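Local coordinates for protein inositol-1-monophosphatase (PDB 5ZHH) that probably hydrolyses inositol monophosphates to free inositol and inorganic phosphate, at residues 4-14 with 106-117; 191-199 with 215-226. One frame throughout, in Å; residues are numbered along the deposited sequence.

Interaction 1. Residues 4-14 with 106-117; sequences LQTFLDIATEA and IGLLINGVPQVG
V116 meets helix 4-14 from a classic beta bulge, where it and Q115 both face L108 on the paired strand. Its beta-branched side chain fills the angle between three helix residues. CG1, anti to the backbone N (chi1 180°), reaches the L8 backbone at CA, 3.8 Å away, while CG2 lies 3.9 Å from L4 CD2 and sits at the edge of the F7 ring, near its plane. With an alanine in place of V116, both methyls go and a gap would probably open between L4, F7 and L8. L4 also touches I110 methyl to methyl (CD2 to CD1, 3.6 Å). L108 CD2 meets the F7 ring obliquely, 3.6 Å from its CD2. Further along the helix, toward its C-terminal end, A11 and A14 are small enough to let I106 in close: its CD1 comes 3.7 Å from A14 CB, and its CG2 packs on A11 CB. On the far flank, D9 forms a salt bridge with R60 and E13 with R140, both of the second subunit. F7 completes an aromatic group with F62, H65 and Y82, and I106 also packs on V54 of helix 44-61 and W84 of strand 82-90, next to strand 103-110 in the sheet.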
loop_
_atom_site.group_PDB
_atom_site.type_symbol
_atom_site.label_atom_id
_atom_site.label_comp_id
_atom_site.label_asym_id
_atom_site.label_seq_id
_atom_site.Cartn_x
_atom_site.Cartn_y
_atom_site.Cartn_z
ATOM N N LEU A 4 11.396 -7.047 28.103
ATOM C CA LEU A 4 11.886 -6.768 26.758
ATOM C C LEU A 4 10.767 -6.268 25.855
ATOM O O LEU A 4 11.018 -5.504 24.916
ATOM C CB LEU A 4 12.555 -8.008 26.169
ATOM C CG LEU A 4 13.852 -8.358 26.902
ATOM C CD1 LEU A 4 14.499 -9.611 26.321
ATOM C CD2 LEU A 4 14.809 -7.178 26.872
ATOM N N GLN A 5 9.535 -6.724 26.103
ATOM C CA GLN A 5 8.397 -6.273 25.309
ATOM C C GLN A 5 8.183 -4.771 25.455
ATOM O O GLN A 5 7.839 -4.088 24.485
ATOM C CB GLN A 5 7.140 -7.037 25.724
ATOM C CG GLN A 5 5.919 -6.728 24.881
ATOM C CD GLN A 5 6.017 -7.335 23.496
ATOM O OE1 GLN A 5 6.161 -8.549 23.353
ATOM N NE2 GLN A 5 5.935 -6.495 22.469
ATOM N N THR A 6 8.387 -4.239 26.661
ATOM C CA THR A 6 8.284 -2.795 26.858
ATOM C C THR A 6 9.333 -2.056 26.034
ATOM O O THR A 6 9.026 -1.046 25.387
ATOM C CB THR A 6 8.431 -2.469 28.346
ATOM O OG1 THR A 6 7.307 -2.996 29.054
ATOM C CG2 THR A 6 8.504 -0.961 28.577
ATOM N N PHE A 7 10.574 -2.561 26.027
ATOM C CA PHE A 7 11.610 -1.965 25.191
ATOM C C PHE A 7 11.238 -2.048 23.721
ATOM O O PHE A 7 11.405 -1.078 22.973
ATOM C CB PHE A 7 12.947 -2.672 25.422
ATOM C CG PHE A 7 13.462 -2.553 26.820
ATOM C CD1 PHE A 7 13.208 -1.422 27.566
ATOM C CD2 PHE A 7 14.201 -3.577 27.387
ATOM C CE1 PHE A 7 13.685 -1.308 28.863
ATOM C CE2 PHE A 7 14.684 -3.469 28.681
ATOM C CZ PHE A 7 14.423 -2.336 29.421
ATOM N N LEU A 8 10.719 -3.202 23.299
ATOM C CA LEU A 8 10.369 -3.411 21.899
ATOM C C LEU A 8 9.216 -2.510 21.466
ATOM O O LEU A 8 9.203 -2.011 20.331
ATOM C CB LEU A 8 10.025 -4.887 21.681
ATOM C CG LEU A 8 9.570 -5.282 20.281
ATOM C CD1 LEU A 8 10.684 -5.001 19.283
ATOM C CD2 LEU A 8 9.146 -6.743 20.237
ATOM N N ASP A 9 8.231 -2.308 22.346
ATOM C CA ASP A 9 7.122 -1.412 22.032
ATOM C C ASP A 9 7.623 -0.008 21.724
ATOM O O ASP A 9 7.157 0.635 20.779
ATOM C CB ASP A 9 6.123 -1.360 23.195
ATOM C CG ASP A 9 5.329 -2.639 23.358
ATOM O OD1 ASP A 9 5.311 -3.472 22.426
ATOM O OD2 ASP A 9 4.712 -2.804 24.433
ATOM N N ILE A 10 8.546 0.501 22.545
ATOM C CA ILE A 10 9.007 1.876 22.379
ATOM C C ILE A 10 9.918 1.996 21.163
ATOM O O ILE A 10 9.850 2.977 20.411
ATOM C CB ILE A 10 9.709 2.362 23.659
ATOM C CG1 ILE A 10 8.716 2.412 24.814
ATOM C CG2 ILE A 10 10.325 3.735 23.435
ATOM C CD1 ILE A 10 7.451 3.132 24.476
ATOM N N ALA A 11 10.791 1.012 20.953
ATOM C CA ALA A 11 11.638 1.041 19.764
ATOM C C ALA A 11 10.804 1.000 18.491
ATOM O O ALA A 11 11.161 1.632 17.489
ATOM C CB ALA A 11 12.624 -0.126 19.790
ATOM N N THR A 12 9.685 0.276 18.514
ATOM C CA THR A 12 8.820 0.219 17.340
ATOM C C THR A 12 8.230 1.590 17.034
ATOM O O THR A 12 8.260 2.051 15.886
ATOM C CB THR A 12 7.712 -0.812 17.555
ATOM O OG1 THR A 12 8.299 -2.098 17.811
ATOM C CG2 THR A 12 6.838 -0.905 16.322
ATOM N N GLU A 13 7.699 2.270 18.055
ATOM C CA GLU A 13 7.120 3.589 17.820
ATOM C C GLU A 13 8.193 4.591 17.408
ATOM O O GLU A 13 7.956 5.441 16.543
ATOM C CB GLU A 13 6.365 4.065 19.066
ATOM C CG GLU A 13 5.863 5.517 19.023
ATOM C CD GLU A 13 4.767 5.773 17.984
ATOM O OE1 GLU A 13 4.218 4.804 17.417
ATOM O OE2 GLU A 13 4.444 6.959 17.746
ATOM N N ALA A 14 9.395 4.480 17.977
ATOM C CA ALA A 14 10.482 5.358 17.552
ATOM C C ALA A 14 10.835 5.118 16.089
ATOM O O ALA A 14 11.058 6.068 15.331
ATOM C CB ALA A 14 11.703 5.158 18.449
ATOM N N ILE A 106 17.109 0.425 15.074
ATOM C CA ILE A 106 17.098 0.738 16.502
ATOM C C ILE A 106 17.335 -0.558 17.266
ATOM O O ILE A 106 16.449 -1.419 17.323
ATOM C CB ILE A 106 15.777 1.385 16.936
ATOM C CG1 ILE A 106 15.549 2.685 16.160
ATOM C CG2 ILE A 106 15.776 1.636 18.435
ATOM C CD1 ILE A 106 14.231 3.360 16.474
ATOM N N GLY A 107 18.513 -0.699 17.860
ATOM C CA GLY A 107 18.859 -1.893 18.604
ATOM C C GLY A 107 19.222 -1.550 20.034
ATOM O O GLY A 107 19.729 -0.463 20.319
ATOM N N LEU A 108 18.950 -2.484 20.938
ATOM C CA LEU A 108 19.284 -2.310 22.343
ATOM C C LEU A 108 20.273 -3.390 22.742
ATOM O O LEU A 108 19.997 -4.583 22.570
ATOM C CB LEU A 108 18.038 -2.363 23.233
ATOM C CG LEU A 108 18.353 -2.375 24.736
ATOM C CD1 LEU A 108 19.070 -1.091 25.142
ATOM C CD2 LEU A 108 17.082 -2.560 25.572
ATOM N N LEU A 109 21.419 -2.961 23.273
ATOM C CA LEU A 109 22.403 -3.840 23.887
ATOM C C LEU A 109 22.163 -3.873 25.392
ATOM O O LEU A 109 22.093 -2.821 26.040
ATOM C CB LEU A 109 23.832 -3.360 23.603
ATOM C CG LEU A 109 24.325 -3.275 22.158
ATOM C CD1 LEU A 109 25.487 -2.296 22.056
ATOM C CD2 LEU A 109 24.752 -4.652 21.650
ATOM N N ILE A 110 22.012 -5.072 25.939
ATOM C CA ILE A 110 21.918 -5.271 27.379
ATOM C C ILE A 110 23.200 -5.968 27.818
ATOM O O ILE A 110 23.467 -7.112 27.420
ATOM C CB ILE A 110 20.665 -6.059 27.774
ATOM C CG1 ILE A 110 19.423 -5.301 27.295
ATOM C CG2 ILE A 110 20.630 -6.279 29.283
ATOM C CD1 ILE A 110 18.107 -5.989 27.599
ATOM N N ASN A 111 24.009 -5.259 28.607
ATOM C CA ASN A 111 25.338 -5.724 28.992
ATOM C C ASN A 111 26.151 -6.092 27.753
ATOM O O ASN A 111 26.864 -7.098 27.721
ATOM C CB ASN A 111 25.241 -6.897 29.971
ATOM C CG ASN A 111 24.562 -6.511 31.280
ATOM O OD1 ASN A 111 24.821 -5.445 31.842
ATOM N ND2 ASN A 111 23.658 -7.363 31.749
ATOM N N GLY A 112 26.045 -5.251 26.722
ATOM C CA GLY A 112 26.789 -5.419 25.490
ATOM C C GLY A 112 26.299 -6.491 24.546
ATOM O O GLY A 112 27.000 -6.813 23.583
ATOM N N VAL A 113 25.105 -7.055 24.780
ATOM C CA VAL A 113 24.566 -8.140 23.975
ATOM C C VAL A 113 23.300 -7.653 23.297
ATOM O O VAL A 113 22.419 -7.105 23.961
ATOM C CB VAL A 113 24.264 -9.399 24.821
ATOM C CG1 VAL A 113 23.739 -10.517 23.926
ATOM C CG2 VAL A 113 25.518 -9.844 25.565
ATOM N N PRO A 114 23.155 -7.831 21.978
ATOM C CA PRO A 114 21.914 -7.422 21.301
ATOM C C PRO A 114 20.711 -8.206 21.810
ATOM O O PRO A 114 20.702 -9.438 21.798
ATOM C CB PRO A 114 22.198 -7.728 19.825
ATOM C CG PRO A 114 23.711 -7.762 19.717
ATOM C CD PRO A 114 24.179 -8.317 21.035
ATOM N N GLN A 115 19.684 -7.482 22.259
ATOM C CA GLN A 115 18.500 -8.117 22.831
ATOM C C GLN A 115 17.179 -7.594 22.292
ATOM O O GLN A 115 16.165 -8.295 22.430
ATOM C CB GLN A 115 18.497 -7.964 24.360
ATOM C CG GLN A 115 19.579 -8.762 25.069
ATOM C CD GLN A 115 19.284 -10.253 25.111
ATOM O OE1 GLN A 115 18.621 -10.741 26.026
ATOM N NE2 GLN A 115 19.785 -10.985 24.124
ATOM N N VAL A 116 17.134 -6.387 21.733
ATOM C CA VAL A 116 15.925 -5.837 21.128
ATOM C C VAL A 116 16.306 -5.193 19.809
ATOM O O VAL A 116 17.295 -4.457 19.732
ATOM C CB VAL A 116 15.232 -4.800 22.036
ATOM C CG1 VAL A 116 13.984 -4.252 21.355
ATOM C CG2 VAL A 116 14.888 -5.405 23.388
ATOM N N GLY A 117 15.509 -5.446 18.775
ATOM C CA GLY A 117 15.807 -4.866 17.482
ATOM C C GLY A 117 14.584 -4.502 16.670
ATOM O O GLY A 117 13.638 -5.289 16.563
#

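Interaction 2. Residues 191-199 with 215-226; sequences AALDLAHVA and DVVAGVILLEEA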
loop_
_atom_site.group_PDB
_atom_site.type_symbol
_atom_site.label_atom_id
_atom_site.label_comp_id
_atom_site.label_asym_id
_atom_site.label_seq_id
_atom_site.Cartn_x
_atom_site.Cartn_y
_atom_site.Cartn_z
ATOM N N ALA A 191 23.173 -2.524 5.308
ATOM C CA ALA A 191 23.537 -3.677 6.132
ATOM C C ALA A 191 22.385 -4.109 7.041
ATOM O O ALA A 191 22.177 -5.308 7.261
ATOM C CB ALA A 191 24.791 -3.359 6.949
ATOM N N ALA A 192 21.631 -3.148 7.590
ATOM C CA ALA A 192 20.510 -3.516 8.453
ATOM C C ALA A 192 19.450 -4.281 7.669
ATOM O O ALA A 192 18.949 -5.314 8.130
ATOM C CB ALA A 192 19.904 -2.272 9.109
ATOM N N LEU A 193 19.115 -3.802 6.468
ATOM C CA LEU A 193 18.158 -4.528 5.640
ATOM C C LEU A 193 18.712 -5.868 5.187
ATOM O O LEU A 193 17.949 -6.828 5.037
ATOM C CB LEU A 193 17.734 -3.688 4.435
ATOM C CG LEU A 193 16.734 -2.575 4.786
ATOM C CD1 LEU A 193 16.396 -1.726 3.561
ATOM C CD2 LEU A 193 15.468 -3.166 5.402
ATOM N N ASP A 194 20.024 -5.957 4.960
ATOM C CA ASP A 194 20.599 -7.251 4.617
ATOM C C ASP A 194 20.367 -8.259 5.737
ATOM O O ASP A 194 19.953 -9.392 5.482
ATOM C CB ASP A 194 22.092 -7.110 4.303
ATOM C CG ASP A 194 22.345 -6.339 3.014
ATOM O OD1 ASP A 194 21.415 -6.250 2.177
ATOM O OD2 ASP A 194 23.483 -5.860 2.814
ATOM N N LEU A 195 20.579 -7.846 6.989
ATOM C CA LEU A 195 20.305 -8.729 8.121
ATOM C C LEU A 195 18.828 -9.100 8.189
ATOM O O LEU A 195 18.480 -10.268 8.430
ATOM C CB LEU A 195 20.750 -8.046 9.414
ATOM C CG LEU A 195 22.276 -8.046 9.581
ATOM C CD1 LEU A 195 22.720 -6.949 10.529
ATOM C CD2 LEU A 195 22.720 -9.400 10.092
ATOM N N ALA A 196 17.945 -8.119 7.976
ATOM C CA ALA A 196 16.513 -8.391 7.946
ATOM C C ALA A 196 16.148 -9.366 6.835
ATOM O O ALA A 196 15.223 -10.173 6.999
ATOM C CB ALA A 196 15.737 -7.083 7.783
ATOM N N HIS A 197 16.854 -9.307 5.698
ATOM C CA HIS A 197 16.577 -10.242 4.611
ATOM C C HIS A 197 17.051 -11.658 4.934
ATOM O O HIS A 197 16.442 -12.627 4.476
ATOM C CB HIS A 197 17.225 -9.763 3.316
ATOM C CG HIS A 197 16.581 -8.547 2.730
ATOM N ND1 HIS A 197 15.514 -7.906 3.323
ATOM C CD2 HIS A 197 16.861 -7.850 1.604
ATOM C CE1 HIS A 197 15.163 -6.869 2.586
ATOM N NE2 HIS A 197 15.964 -6.814 1.538
ATOM N N VAL A 198 18.146 -11.810 5.682
ATOM C CA VAL A 198 18.471 -13.143 6.186
ATOM C C VAL A 198 17.391 -13.606 7.156
ATOM O O VAL A 198 16.970 -14.770 7.140
ATOM C CB VAL A 198 19.865 -13.172 6.841
ATOM C CG1 VAL A 198 20.264 -14.619 7.171
ATOM C CG2 VAL A 198 20.913 -12.555 5.930
ATOM N N ALA A 199 16.917 -12.696 8.008
ATOM C CA ALA A 199 15.963 -13.072 9.050
ATOM C C ALA A 199 14.666 -13.630 8.472
ATOM O O ALA A 199 14.077 -14.555 9.042
ATOM C CB ALA A 199 15.673 -11.874 9.950
ATOM N N ASP A 215 24.765 -0.329 12.741
ATOM C CA ASP A 215 24.341 -1.020 11.526
ATOM C C ASP A 215 23.784 -2.409 11.811
ATOM O O ASP A 215 22.984 -2.920 11.018
ATOM C CB ASP A 215 25.503 -1.172 10.533
ATOM C CG ASP A 215 26.020 0.156 9.982
ATOM O OD1 ASP A 215 25.233 1.119 9.853
ATOM O OD2 ASP A 215 27.227 0.201 9.633
ATOM N N VAL A 216 24.221 -3.067 12.886
ATOM C CA VAL A 216 24.010 -4.505 13.006
ATOM C C VAL A 216 23.275 -4.930 14.273
ATOM O O VAL A 216 22.719 -6.040 14.291
ATOM C CB VAL A 216 25.346 -5.275 12.892
ATOM C CG1 VAL A 216 26.032 -4.967 11.562
ATOM C CG2 VAL A 216 26.262 -4.950 14.060
ATOM N N VAL A 217 23.248 -4.121 15.336
ATOM C CA VAL A 217 22.740 -4.607 16.621
ATOM C C VAL A 217 21.287 -5.060 16.492
ATOM O O VAL A 217 20.925 -6.165 16.912
ATOM C CB VAL A 217 22.908 -3.532 17.712
ATOM C CG1 VAL A 217 22.051 -3.869 18.935
ATOM C CG2 VAL A 217 24.369 -3.419 18.110
ATOM N N ALA A 218 20.435 -4.226 15.886
ATOM C CA ALA A 218 19.030 -4.604 15.735
ATOM C C ALA A 218 18.880 -5.859 14.883
ATOM O O ALA A 218 18.111 -6.765 15.228
ATOM C CB ALA A 218 18.233 -3.456 15.121
ATOM N N GLY A 219 19.630 -5.938 13.777
ATOM C CA GLY A 219 19.514 -7.079 12.884
ATOM C C GLY A 219 20.027 -8.369 13.487
ATOM O O GLY A 219 19.533 -9.450 13.153
ATOM N N VAL A 220 21.012 -8.281 14.382
ATOM C CA VAL A 220 21.587 -9.491 14.967
ATOM C C VAL A 220 20.545 -10.230 15.800
ATOM O O VAL A 220 20.356 -11.444 15.650
ATOM C CB VAL A 220 22.847 -9.151 15.786
ATOM C CG1 VAL A 220 23.209 -10.299 16.713
ATOM C CG2 VAL A 220 24.023 -8.851 14.845
ATOM N N ILE A 221 19.841 -9.514 16.684
ATOM C CA ILE A 221 18.858 -10.193 17.525
ATOM C C ILE A 221 17.651 -10.623 16.696
ATOM O O ILE A 221 17.089 -11.703 16.914
ATOM C CB ILE A 221 18.454 -9.317 18.731
ATOM C CG1 ILE A 221 17.456 -10.064 19.622
ATOM C CG2 ILE A 221 17.852 -7.986 18.298
ATOM C CD1 ILE A 221 17.996 -11.368 20.205
ATOM N N LEU A 222 17.252 -9.800 15.720
ATOM C CA LEU A 222 16.197 -10.190 14.789
ATOM C C LEU A 222 16.520 -11.517 14.121
ATOM O O LEU A 222 15.688 -12.430 14.080
ATOM C CB LEU A 222 16.016 -9.110 13.724
ATOM C CG LEU A 222 14.909 -9.374 12.703
ATOM C CD1 LEU A 222 13.540 -9.124 13.353
ATOM C CD2 LEU A 222 15.085 -8.509 11.459
ATOM N N LEU A 223 17.742 -11.639 13.595
ATOM C CA LEU A 223 18.119 -12.852 12.885
ATOM C C LEU A 223 18.180 -14.038 13.836
ATOM O O LEU A 223 17.702 -15.131 13.508
ATOM C CB LEU A 223 19.469 -12.646 12.188
ATOM C CG LEU A 223 20.082 -13.874 11.518
ATOM C CD1 LEU A 223 19.098 -14.447 10.527
ATOM C CD2 LEU A 223 21.377 -13.497 10.806
ATOM N N GLU A 224 18.744 -13.840 15.029
ATOM C CA GLU A 224 18.814 -14.934 15.991
ATOM C C GLU A 224 17.427 -15.405 16.410
ATOM O O GLU A 224 17.174 -16.614 16.492
ATOM C CB GLU A 224 19.639 -14.512 17.205
ATOM C CG GLU A 224 21.126 -14.328 16.877
ATOM C CD GLU A 224 21.931 -13.860 18.073
ATOM O OE1 GLU A 224 23.124 -14.207 18.158
ATOM O OE2 GLU A 224 21.368 -13.160 18.941
ATOM N N GLU A 225 16.509 -14.468 16.665
ATOM C CA GLU A 225 15.143 -14.851 17.009
ATOM C C GLU A 225 14.453 -15.564 15.854
ATOM O O GLU A 225 13.576 -16.405 16.077
ATOM C CB GLU A 225 14.342 -13.618 17.437
ATOM C CG GLU A 225 14.601 -13.188 18.879
ATOM C CD GLU A 225 14.229 -14.263 19.887
ATOM O OE1 GLU A 225 13.057 -14.702 19.881
ATOM O OE2 GLU A 225 15.110 -14.677 20.670
ATOM N N ALA A 226 14.816 -15.229 14.618
ATOM C CA ALA A 226 14.266 -15.887 13.439
ATOM C C ALA A 226 14.866 -17.265 13.190
ATOM O O ALA A 226 14.456 -17.940 12.238
ATOM C CB ALA A 226 14.478 -15.013 12.199
#
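L195 lies against G219 with no side chain in between: L195 CB is 3.8 Å from G219 CA. Glycine suits this place because a CB there would point toward helix 191-199 and collide with L195 CB. The two helix segments run almost parallel, 6° apart, with their axes 8.3 Å from each other, and small residues make this spacing possible. From its CB the L195 chain turns along the partner helix. CG stands anti to the carbonyl carbon, beside the backbone N (chi1 -75°), which carries CD1 to 3.7 Å from V216 CA, just before a kink at A218 and G219, whose N atoms lack bonds to the preceding turn.

L222 and L223 share one torsion pattern, with CG anti to N, yet serve different parts of the interface. CD2 of L222 packs against A196 and A199, lying 3.7 Å from A199 CB. CD1 of L223 instead crosses V198 obliquely, 3.6 Å from V198 CG1, and also presses on the A199 backbone at CA. A196 and A199 thus offer low surfaces to the long leucines, while V198 supplies a methyl wall. At the C-terminal end the fit is snug, with A226 CB only 3.2 Å from A199 O.

At the other end A192 CB rests 3.7 Å from D215 O. The backbone N of A192 donates to D90 OD2, and D215 OD1 stands close to D87 and D90. Such an acidic cluster resembles the metal-binding aspartates of the inositol monophosphatase family, so the helix pair probably borders the active site. L195 and L223 also pack on strand 245-248 and A192 on strand 103-110, an arrangement typical of the central helical layer in the alpha-beta-alpha-beta-alpha sandwich of this family.

Overall arrangement
From the N terminus, helix 4-14 comes first in the chain and is met by residues 106-117. Interaction 1 closes a loop of 91 residues that includes helix 44-61 and strands 66-69 and 82-90. It is complete before interaction 2 opens at residue 191, so the two follow in series and neither nest nor cross. The second loop is short: 15 residues that include strand 205-208 join the two helices. The centres of interactions 1 and 2 are about 13 Å apart, and the two touch directly. I221 packs on V116 and G117, A218 on I106, and P114 on V217. The hairpin therefore has helix 4-14 on one face and helix 215-225 on the other, joining outer helices, large sheet and central helices into successive layers.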